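Local coordinates for putative regulatory protein (Streptomyces coelicolor A3, PDB 2PZ9) that probably binds DNA as a dimeric transcriptional regulator of the TetR family, at residues K40-R45 with V53-K58; P101-I106 with A144-K149; V166-L171 with H211-P216. All coordinates share one frame; numbering follows the deposited sequence.

Interaction 1: residues K40-R45 with V53-K58. With SO4 (sulfate ion), chain E.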
loop_
_atom_site.group_PDB
_atom_site.type_symbol
_atom_site.label_atom_id
_atom_site.label_comp_id
_atom_site.label_asym_id
_atom_site.label_seq_id
_atom_site.Cartn_x
_atom_site.Cartn_y
_atom_site.Cartn_z
ATOM N N LYS A 40 3.858 -1.986 20.231
ATOM C CA LYS A 40 3.015 -2.245 19.056
ATOM C C LYS A 40 2.072 -1.090 18.785
ATOM O O LYS A 40 1.935 -0.630 17.650
ATOM C CB LYS A 40 2.143 -3.463 19.293
ATOM C CG LYS A 40 2.631 -4.747 18.711
ATOM C CD LYS A 40 1.399 -5.556 18.258
ATOM C CE LYS A 40 1.490 -7.057 18.584
ATOM N NZ LYS A 40 1.381 -7.337 20.047
ATOM N N GLU A 41 1.404 -0.635 19.835
ATOM C CA GLU A 41 0.347 0.351 19.721
ATOM C C GLU A 41 0.946 1.732 19.452
ATOM O O GLU A 41 0.389 2.501 18.676
ATOM C CB GLU A 41 -0.455 0.325 21.004
ATOM C CG GLU A 41 -1.864 0.769 20.901
ATOM C CD GLU A 41 -2.306 1.518 22.166
ATOM O OE1 GLU A 41 -3.350 2.203 22.111
ATOM O OE2 GLU A 41 -1.602 1.446 23.214
ATOM N N GLU A 42 2.097 2.017 20.070
ATOM C CA GLU A 42 2.867 3.260 19.844
ATOM C C GLU A 42 3.593 3.376 18.489
ATOM O O GLU A 42 3.710 4.474 17.940
ATOM C CB GLU A 42 3.889 3.466 20.964
ATOM C CG GLU A 42 4.778 4.723 20.823
ATOM C CD GLU A 42 4.092 6.010 21.275
ATOM O OE1 GLU A 42 3.022 5.936 21.922
ATOM O OE2 GLU A 42 4.632 7.099 20.984
ATOM N N PHE A 43 4.115 2.269 17.971
ATOM C CA PHE A 43 4.704 2.272 16.633
ATOM C C PHE A 43 3.662 2.434 15.521
ATOM O O PHE A 43 3.886 3.169 14.574
ATOM C CB PHE A 43 5.565 1.026 16.389
ATOM C CG PHE A 43 6.866 1.003 17.182
ATOM C CD1 PHE A 43 7.610 2.178 17.392
ATOM C CD2 PHE A 43 7.369 -0.202 17.693
ATOM C CE1 PHE A 43 8.824 2.147 18.120
ATOM C CE2 PHE A 43 8.573 -0.234 18.414
ATOM C CZ PHE A 43 9.301 0.947 18.625
ATOM N N ALA A 44 2.522 1.766 15.641
ATOM C CA ALA A 44 1.463 1.931 14.662
ATOM C C ALA A 44 0.993 3.393 14.583
ATOM O O ALA A 44 0.777 3.915 13.499
ATOM C CB ALA A 44 0.301 0.985 14.946
ATOM N N ARG A 45 0.864 4.048 15.732
ATOM C CA ARG A 45 0.472 5.452 15.810
ATOM C C ARG A 45 1.478 6.411 15.203
ATOM O O ARG A 45 1.154 7.191 14.326
ATOM C CB ARG A 45 0.289 5.844 17.270
ATOM C CG ARG A 45 -1.110 6.213 17.658
ATOM C CD ARG A 45 -1.228 6.294 19.175
ATOM N NE ARG A 45 -2.578 5.944 19.615
ATOM C CZ ARG A 45 -3.055 4.698 19.685
ATOM N NH1 ARG A 45 -2.300 3.651 19.340
ATOM N NH2 ARG A 45 -4.303 4.494 20.090
ATOM N N VAL A 53 9.543 6.339 24.025
ATOM C CA VAL A 53 9.820 5.360 25.087
ATOM C C VAL A 53 9.137 5.757 26.405
ATOM O O VAL A 53 8.610 4.896 27.109
ATOM C CB VAL A 53 11.352 5.182 25.277
ATOM C CG1 VAL A 53 11.685 4.257 26.460
ATOM C CG2 VAL A 53 11.989 4.672 23.979
ATOM N N ASP A 54 9.160 7.056 26.721
ATOM C CA ASP A 54 8.271 7.658 27.732
ATOM C C ASP A 54 6.880 7.030 27.705
ATOM O O ASP A 54 6.511 6.298 28.622
ATOM C CB ASP A 54 8.129 9.172 27.507
ATOM C CG ASP A 54 9.268 9.961 28.111
ATOM O OD1 ASP A 54 10.354 9.369 28.335
ATOM O OD2 ASP A 54 9.081 11.178 28.367
ATOM N N ARG A 55 6.124 7.313 26.644
ATOM C CA ARG A 55 4.767 6.785 26.499
ATOM C C ARG A 55 4.724 5.262 26.592
ATOM O O ARG A 55 3.815 4.699 27.213
ATOM C CB ARG A 55 4.141 7.211 25.168
ATOM C CG ARG A 55 3.657 8.637 25.076
ATOM C CD ARG A 55 3.025 8.790 23.711
ATOM N NE ARG A 55 3.094 10.153 23.191
ATOM C CZ ARG A 55 3.790 10.524 22.116
ATOM N NH1 ARG A 55 4.504 9.635 21.429
ATOM N NH2 ARG A 55 3.763 11.797 21.724
ATOM N N ILE A 56 5.694 4.600 25.969
ATOM C CA ILE A 56 5.680 3.146 25.923
ATOM C C ILE A 56 5.798 2.529 27.316
ATOM O O ILE A 56 5.034 1.625 27.648
ATOM C CB ILE A 56 6.748 2.576 24.973
ATOM C CG1 ILE A 56 6.310 2.771 23.514
ATOM C CG2 ILE A 56 7.010 1.089 25.289
ATOM C CD1 ILE A 56 7.414 2.541 22.476
ATOM N N ALA A 57 6.753 3.018 28.108
ATOM C CA ALA A 57 6.962 2.532 29.457
ATOM C C ALA A 57 5.767 2.918 30.328
ATOM O O ALA A 57 5.259 2.089 31.095
ATOM C CB ALA A 57 8.237 3.088 30.020
ATOM N N LYS A 58 5.316 4.165 30.197
ATOM C CA LYS A 58 4.156 4.653 30.931
ATOM C C LYS A 58 2.954 3.749 30.631
ATOM O O LYS A 58 2.221 3.382 31.536
ATOM C CB LYS A 58 3.905 6.140 30.600
ATOM C CG LYS A 58 2.525 6.729 30.913
ATOM C CD LYS A 58 1.543 6.531 29.727
ATOM C CE LYS A 58 0.763 7.808 29.324
ATOM N NZ LYS A 58 0.144 8.545 30.467
HETATM S S SO4 E . 11.486 9.183 24.691
HETATM O O1 SO4 E . 12.623 9.103 25.607
HETATM O O2 SO4 E . 10.351 8.524 25.316
HETATM O O3 SO4 E . 11.087 10.572 24.478
HETATM O O4 SO4 E . 11.856 8.547 23.416
#

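Interaction 2: residues P101-I106 with A144-K149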
loop_
_atom_site.group_PDB
_atom_site.type_symbol
_atom_site.label_atom_id
_atom_site.label_comp_id
_atom_site.label_asym_id
_atom_site.label_seq_id
_atom_site.Cartn_x
_atom_site.Cartn_y
_atom_site.Cartn_z
ATOM N N PRO A 101 -7.268 -17.885 -3.992
ATOM C CA PRO A 101 -8.271 -16.946 -3.426
ATOM C C PRO A 101 -8.547 -17.159 -1.928
ATOM O O PRO A 101 -8.819 -16.197 -1.205
ATOM C CB PRO A 101 -9.534 -17.197 -4.278
ATOM C CG PRO A 101 -9.331 -18.514 -4.951
ATOM C CD PRO A 101 -7.850 -18.755 -5.044
ATOM N N GLY A 102 -8.473 -18.412 -1.480
ATOM C CA GLY A 102 -8.589 -18.740 -0.077
ATOM C C GLY A 102 -7.390 -18.152 0.636
ATOM O O GLY A 102 -7.512 -17.647 1.748
ATOM N N TYR A 103 -6.230 -18.210 -0.006
ATOM C CA TYR A 103 -5.026 -17.585 0.529
ATOM C C TYR A 103 -5.253 -16.087 0.765
ATOM O O TYR A 103 -4.863 -15.531 1.803
ATOM C CB TYR A 103 -3.842 -17.823 -0.427
ATOM C CG TYR A 103 -2.563 -17.118 -0.041
ATOM C CD1 TYR A 103 -1.870 -16.327 -0.970
ATOM C CD2 TYR A 103 -2.038 -17.224 1.258
ATOM C CE1 TYR A 103 -0.669 -15.653 -0.623
ATOM C CE2 TYR A 103 -0.833 -16.561 1.619
ATOM C CZ TYR A 103 -0.163 -15.782 0.676
ATOM O OH TYR A 103 0.990 -15.124 1.034
ATOM N N ALA A 104 -5.894 -15.438 -0.203
ATOM C CA ALA A 104 -6.117 -14.001 -0.147
ATOM C C ALA A 104 -7.063 -13.669 0.985
ATOM O O ALA A 104 -6.864 -12.668 1.658
ATOM C CB ALA A 104 -6.660 -13.492 -1.465
ATOM N N GLY A 105 -8.081 -14.510 1.190
ATOM C CA GLY A 105 -9.030 -14.321 2.271
ATOM C C GLY A 105 -8.282 -14.399 3.578
ATOM O O GLY A 105 -8.518 -13.608 4.485
ATOM N N ILE A 106 -7.348 -15.337 3.658
ATOM C CA ILE A 106 -6.505 -15.500 4.837
ATOM C C ILE A 106 -5.785 -14.171 5.197
ATOM O O ILE A 106 -5.933 -13.666 6.318
ATOM C CB ILE A 106 -5.601 -16.795 4.708
ATOM C CG1 ILE A 106 -6.195 -17.938 5.528
ATOM C CG2 ILE A 106 -4.168 -16.600 5.147
ATOM C CD1 ILE A 106 -7.207 -18.841 4.768
ATOM N N ALA A 144 11.274 -16.557 -0.956
ATOM C CA ALA A 144 11.971 -17.516 -1.805
ATOM C C ALA A 144 11.290 -18.879 -1.743
ATOM O O ALA A 144 11.188 -19.576 -2.765
ATOM C CB ALA A 144 13.419 -17.625 -1.430
ATOM N N GLY A 145 10.792 -19.237 -0.561
ATOM C CA GLY A 145 10.085 -20.505 -0.372
ATOM C C GLY A 145 8.752 -20.558 -1.112
ATOM O O GLY A 145 8.441 -21.535 -1.805
ATOM N N LYS A 146 7.960 -19.502 -0.964
ATOM C CA LYS A 146 6.654 -19.435 -1.618
ATOM C C LYS A 146 6.747 -19.385 -3.141
ATOM O O LYS A 146 5.893 -19.919 -3.834
ATOM C CB LYS A 146 5.852 -18.247 -1.097
ATOM C CG LYS A 146 5.465 -18.382 0.348
ATOM C CD LYS A 146 4.633 -17.217 0.776
ATOM C CE LYS A 146 4.534 -17.149 2.255
ATOM N NZ LYS A 146 3.492 -16.130 2.591
ATOM N N LEU A 147 7.782 -18.735 -3.662
ATOM C CA LEU A 147 7.998 -18.712 -5.095
ATOM C C LEU A 147 8.321 -20.118 -5.559
ATOM O O LEU A 147 7.896 -20.534 -6.629
ATOM C CB LEU A 147 9.115 -17.743 -5.476
ATOM C CG LEU A 147 8.836 -16.263 -5.199
ATOM C CD1 LEU A 147 10.112 -15.439 -5.334
ATOM C CD2 LEU A 147 7.722 -15.720 -6.096
ATOM N N ASP A 148 9.052 -20.870 -4.749
ATOM C CA ASP A 148 9.246 -22.260 -5.087
ATOM C C ASP A 148 7.949 -23.064 -5.051
ATOM O O ASP A 148 7.701 -23.869 -5.930
ATOM C CB ASP A 148 10.355 -22.877 -4.253
ATOM C CG ASP A 148 11.648 -22.958 -5.026
ATOM O OD1 ASP A 148 12.208 -21.889 -5.362
ATOM O OD2 ASP A 148 12.081 -24.092 -5.344
ATOM N N LYS A 149 7.109 -22.797 -4.058
ATOM C CA LYS A 149 5.814 -23.454 -3.905
ATOM C C LYS A 149 4.953 -23.174 -5.147
ATOM O O LYS A 149 4.300 -24.066 -5.689
ATOM C CB LYS A 149 5.140 -22.940 -2.621
ATOM C CG LYS A 149 4.528 -23.998 -1.675
ATOM C CD LYS A 149 4.978 -23.740 -0.189
ATOM C CE LYS A 149 3.855 -23.791 0.891
ATOM N NZ LYS A 149 3.002 -25.016 0.882
#

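Interaction 3: residues V166-L171 with H211-P216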
loop_
_atom_site.group_PDB
_atom_site.type_symbol
_atom_site.label_atom_id
_atom_site.label_comp_id
_atom_site.label_asym_id
_atom_site.label_seq_id
_atom_site.Cartn_x
_atom_site.Cartn_y
_atom_site.Cartn_z
ATOM N N VAL A 166 6.845 -14.655 -9.373
ATOM C CA VAL A 166 7.143 -13.330 -8.848
ATOM C C VAL A 166 5.920 -12.407 -8.948
ATOM O O VAL A 166 5.542 -11.763 -7.970
ATOM C CB VAL A 166 8.409 -12.731 -9.553
ATOM C CG1 VAL A 166 8.625 -11.285 -9.202
ATOM C CG2 VAL A 166 9.640 -13.507 -9.151
ATOM N N ASP A 167 5.294 -12.362 -10.117
ATOM C CA ASP A 167 4.110 -11.525 -10.299
ATOM C C ASP A 167 2.905 -12.047 -9.485
ATOM O O ASP A 167 2.157 -11.253 -8.886
ATOM C CB ASP A 167 3.760 -11.369 -11.791
ATOM C CG ASP A 167 4.854 -10.624 -12.589
ATOM O OD1 ASP A 167 5.189 -9.467 -12.230
ATOM O OD2 ASP A 167 5.374 -11.183 -13.593
ATOM N N VAL A 168 2.729 -13.368 -9.452
ATOM C CA VAL A 168 1.596 -14.000 -8.777
ATOM C C VAL A 168 1.608 -13.663 -7.281
ATOM O O VAL A 168 0.600 -13.205 -6.718
ATOM C CB VAL A 168 1.600 -15.546 -8.998
ATOM C CG1 VAL A 168 0.433 -16.200 -8.286
ATOM C CG2 VAL A 168 1.585 -15.880 -10.470
ATOM N N LEU A 169 2.760 -13.868 -6.659
ATOM C CA LEU A 169 2.930 -13.610 -5.237
ATOM C C LEU A 169 2.660 -12.145 -4.876
ATOM O O LEU A 169 1.788 -11.851 -4.056
ATOM C CB LEU A 169 4.327 -14.024 -4.797
ATOM C CG LEU A 169 4.599 -13.885 -3.307
ATOM C CD1 LEU A 169 3.837 -14.961 -2.566
ATOM C CD2 LEU A 169 6.100 -13.914 -2.969
ATOM N N ALA A 170 3.401 -11.234 -5.516
ATOM C CA ALA A 170 3.254 -9.789 -5.327
ATOM C C ALA A 170 1.811 -9.309 -5.450
ATOM O O ALA A 170 1.283 -8.671 -4.533
ATOM C CB ALA A 170 4.124 -9.063 -6.308
ATOM N N LEU A 171 1.201 -9.618 -6.590
ATOM C CA LEU A 171 -0.188 -9.267 -6.861
ATOM C C LEU A 171 -1.148 -9.693 -5.753
ATOM O O LEU A 171 -1.880 -8.869 -5.185
ATOM C CB LEU A 171 -0.659 -9.880 -8.188
ATOM C CG LEU A 171 0.019 -9.297 -9.438
ATOM C CD1 LEU A 171 -0.119 -10.248 -10.633
ATOM C CD2 LEU A 171 -0.461 -7.857 -9.760
ATOM N N HIS A 211 -10.912 -14.915 -10.197
ATOM C CA HIS A 211 -10.876 -14.565 -11.616
ATOM C C HIS A 211 -9.477 -14.559 -12.186
ATOM O O HIS A 211 -9.275 -15.030 -13.283
ATOM C CB HIS A 211 -11.606 -13.262 -11.909
ATOM C CG HIS A 211 -13.090 -13.410 -11.901
ATOM N ND1 HIS A 211 -13.859 -13.174 -10.778
ATOM C CD2 HIS A 211 -13.948 -13.819 -12.863
ATOM C CE1 HIS A 211 -15.127 -13.404 -11.058
ATOM N NE2 HIS A 211 -15.207 -13.796 -12.315
HETATM N N MSE A 212 -8.499 -14.067 -11.441
HETATM C CA MSE A 212 -7.130 -14.091 -11.940
HETATM C C MSE A 212 -6.550 -15.478 -12.142
HETATM O O MSE A 212 -6.107 -15.817 -13.241
HETATM C CB MSE A 212 -6.234 -13.354 -11.010
HETATM C CG MSE A 212 -6.139 -11.940 -11.348
HETATM SE SE MSE A 212 -5.611 -11.114 -9.687
HETATM C CE MSE A 212 -3.708 -11.611 -9.556
ATOM N N PHE A 213 -6.535 -16.265 -11.072
ATOM C CA PHE A 213 -6.006 -17.625 -11.116
ATOM C C PHE A 213 -7.096 -18.623 -10.723
ATOM O O PHE A 213 -7.228 -18.948 -9.535
ATOM C CB PHE A 213 -4.805 -17.768 -10.176
ATOM C CG PHE A 213 -3.947 -16.539 -10.085
ATOM C CD1 PHE A 213 -4.149 -15.604 -9.067
ATOM C CD2 PHE A 213 -2.921 -16.322 -10.994
ATOM C CE1 PHE A 213 -3.343 -14.470 -8.978
ATOM C CE2 PHE A 213 -2.118 -15.190 -10.903
ATOM C CZ PHE A 213 -2.326 -14.271 -9.900
ATOM N N PRO A 214 -7.882 -19.115 -11.709
ATOM C CA PRO A 214 -9.075 -19.913 -11.379
ATOM C C PRO A 214 -8.734 -21.312 -10.832
ATOM O O PRO A 214 -8.057 -22.092 -11.529
ATOM C CB PRO A 214 -9.831 -20.000 -12.710
ATOM C CG PRO A 214 -9.106 -19.067 -13.656
ATOM C CD PRO A 214 -7.715 -18.965 -13.164
ATOM N N ARG A 215 -9.185 -21.608 -9.597
ATOM C CA ARG A 215 -8.940 -22.913 -8.922
ATOM C C ARG A 215 -9.269 -24.156 -9.790
ATOM O O ARG A 215 -10.222 -24.118 -10.594
ATOM C CB ARG A 215 -9.696 -22.993 -7.595
ATOM C CG ARG A 215 -9.182 -22.055 -6.544
ATOM C CD ARG A 215 -9.955 -22.254 -5.250
ATOM N NE ARG A 215 -9.423 -23.346 -4.425
ATOM C CZ ARG A 215 -10.054 -24.492 -4.148
ATOM N NH1 ARG A 215 -11.271 -24.734 -4.632
ATOM N NH2 ARG A 215 -9.467 -25.406 -3.375
ATOM N N PRO A 216 -8.487 -25.257 -9.623
ATOM C CA PRO A 216 -8.670 -26.465 -10.450
ATOM C C PRO A 216 -9.596 -27.509 -9.796
ATOM O O PRO A 216 -9.718 -28.629 -10.294
ATOM C CB PRO A 216 -7.239 -27.003 -10.579
ATOM C CG PRO A 216 -6.554 -26.545 -9.255
ATOM C CD PRO A 216 -7.385 -25.430 -8.650
#

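Interaction 1: residues K40-R45 with V53-K58
Glu-42 lays the aliphatic part of its side chain across Ile-56, its CB coming 3.6 Å from Ile-56 CG1 while CG also lies near the terminal CD1. With CG anti to the backbone N (chi1 179°) and a bend at the next torsion (80°), the chain first covers the isoleucine and then turns its carboxylate to Arg-55. There the two side chains cross at about a right angle. Arg-55 NH1 gives a hydrogen bond to Glu-42 OE2 at 2.6 Å, the contact of a salt bridge. The oxygen uses its syn lone pair, and the carboxylate and guanidinium planes are 26° apart, so the groups meet nearly in one plane. OE2 also accepts the backbone N-H of Arg-52, which ties the glutamate to the start of the following helix. Glutamate suits this place because methylenes serve the apolar neighbour and the charge serves the arginine. At the N-terminal end of 53-58, a sulfate, probably from the crystallisation liquor, lies beside the amides of Val-53 and Asp-54 and is hydrogen-bonded to Lys-64 NZ; it may mark where a DNA phosphate could sit. The contact joins helix 32-50 to helix 53-59, the first helix of the predicted helix-turn-helix; Phe-43 packs edge-to-face on Tyr-78 of helix 74-92, while Val-53 and Ala-57 rest on helix 64-70.

Interaction 2: residues P101-I106 with A144-K149
Lys-146 NZ donates a hydrogen bond to Tyr-103 OH at 3.1 Å, and this one polar link carries the whole contact between 101-106 and 144-149. The backbones stand well apart: even the nearest CA atoms, those of Tyr-103 and Lys-146, are 12.0 Å from each other, so two long side chains have to bridge the gap between the helices. Both CB atoms point toward the opposite segment. Tyr-103 has CG anti to its backbone N (chi1 175°), which carries the ring outward from helix 100-113 with the hydroxyl leading. Lys-146 answers with a chain extended all the way from CG to the ammonium group, and the two side chains cross at about a right angle. The ammonium approaches the hydroxyl obliquely to the ring, and the nearest ring carbon is Tyr-103 CZ, at 4.1 Å from Lys-146 NZ.

Each residue type suits the double task. Tyrosine brings a long side chain that touches Ile-172 and Asn-173 of helix 165-176, and a hydroxyl that can accept from a cation. Lysine brings four methylenes, in a side chain that touches Thr-93, Leu-95 and Leu-169, before it offers its charge. Thr-93 touches both partners. Behind the pair, Pro-101 and Ala-104 turn to helix 198-212, while Leu-147 packs against Leu-169 and, with Ala-144, reaches Gln-192 of the second subunit. The bridge lies within the all-helical TetR-like C-terminal domain of this protein, the part that in this family commonly receives small effector molecules and forms the dimer.

Interaction 3: residues V166-L171 with H211-P216
Helix 165-176 runs past the C-terminal end of helix 198-212, with Val-168 CA 8.7 Å from the CA of Phe-213, which is the first residue to leave helical backbone angles. That departure starts the tail leading to Pro-216. Phe-213 has its CB directed toward helix 165-176, and Val-168 meets the ring over one face: CG1 sits 4.0 Å from the centroid of the Phe-213 ring, 25° off the ring normal, a CH-pi contact displaced toward the CZ-CE2 side of the rim, where CG1 to CZ of Phe-213 measures 3.7 Å. The second methyl, Val-168 CG2, lies 3.8 Å from Phe-213 CE2, so both branches of the valine take part. Met-212 CB covers the opposite face of the ring, and Trp-163 packs against it edge-to-face.

One turn further along the helix, Leu-171 CB receives the terminal methyl CE of selenomethionine Met-212 at 3.8 Å. The Met-212 chain bends at its last torsion (75°) to bring that methyl round to the leucine, and the two side chains cross obliquely. The unbranched methionine chain is long enough, once bent, to lay its methyl on Leu-171.

The same helix also meets the second subunit: Asp-167 makes a salt bridge to Arg-201 of the second subunit, and Leu-171 reaches both Met-212 and Ile-175 of the second subunit's chain, the former within its own chain. No hydrogen bond joins 166-171 to 211-216. The contact is buried and made of aliphatic carbons and an aromatic face, so its hold should come from hydrophobic burial and dispersion.

How the interactions relate
Followed from the N terminus, the three contacts come in series, and none nests within or crosses another. Interaction 1 closes a short connection of seven residues, mostly the end of helix 32-50, inside the probable DNA-binding region. Interaction 2 then closes 37 residues, and interaction 3 closes 39, both largely helical. Interaction 1 stands alone, its centre 32 Å from that of interaction 2 and 38 Å from that of interaction 3, across the middle of the chain. Interactions 2 and 3 are neighbours: Leu-147 packs on Val-166, and Pro-101 on Arg-215. Together they tie helices 100-113, 139-155, 165-176 and the end of helix 198-212 with the tail after it into one body that also meets the second subunit.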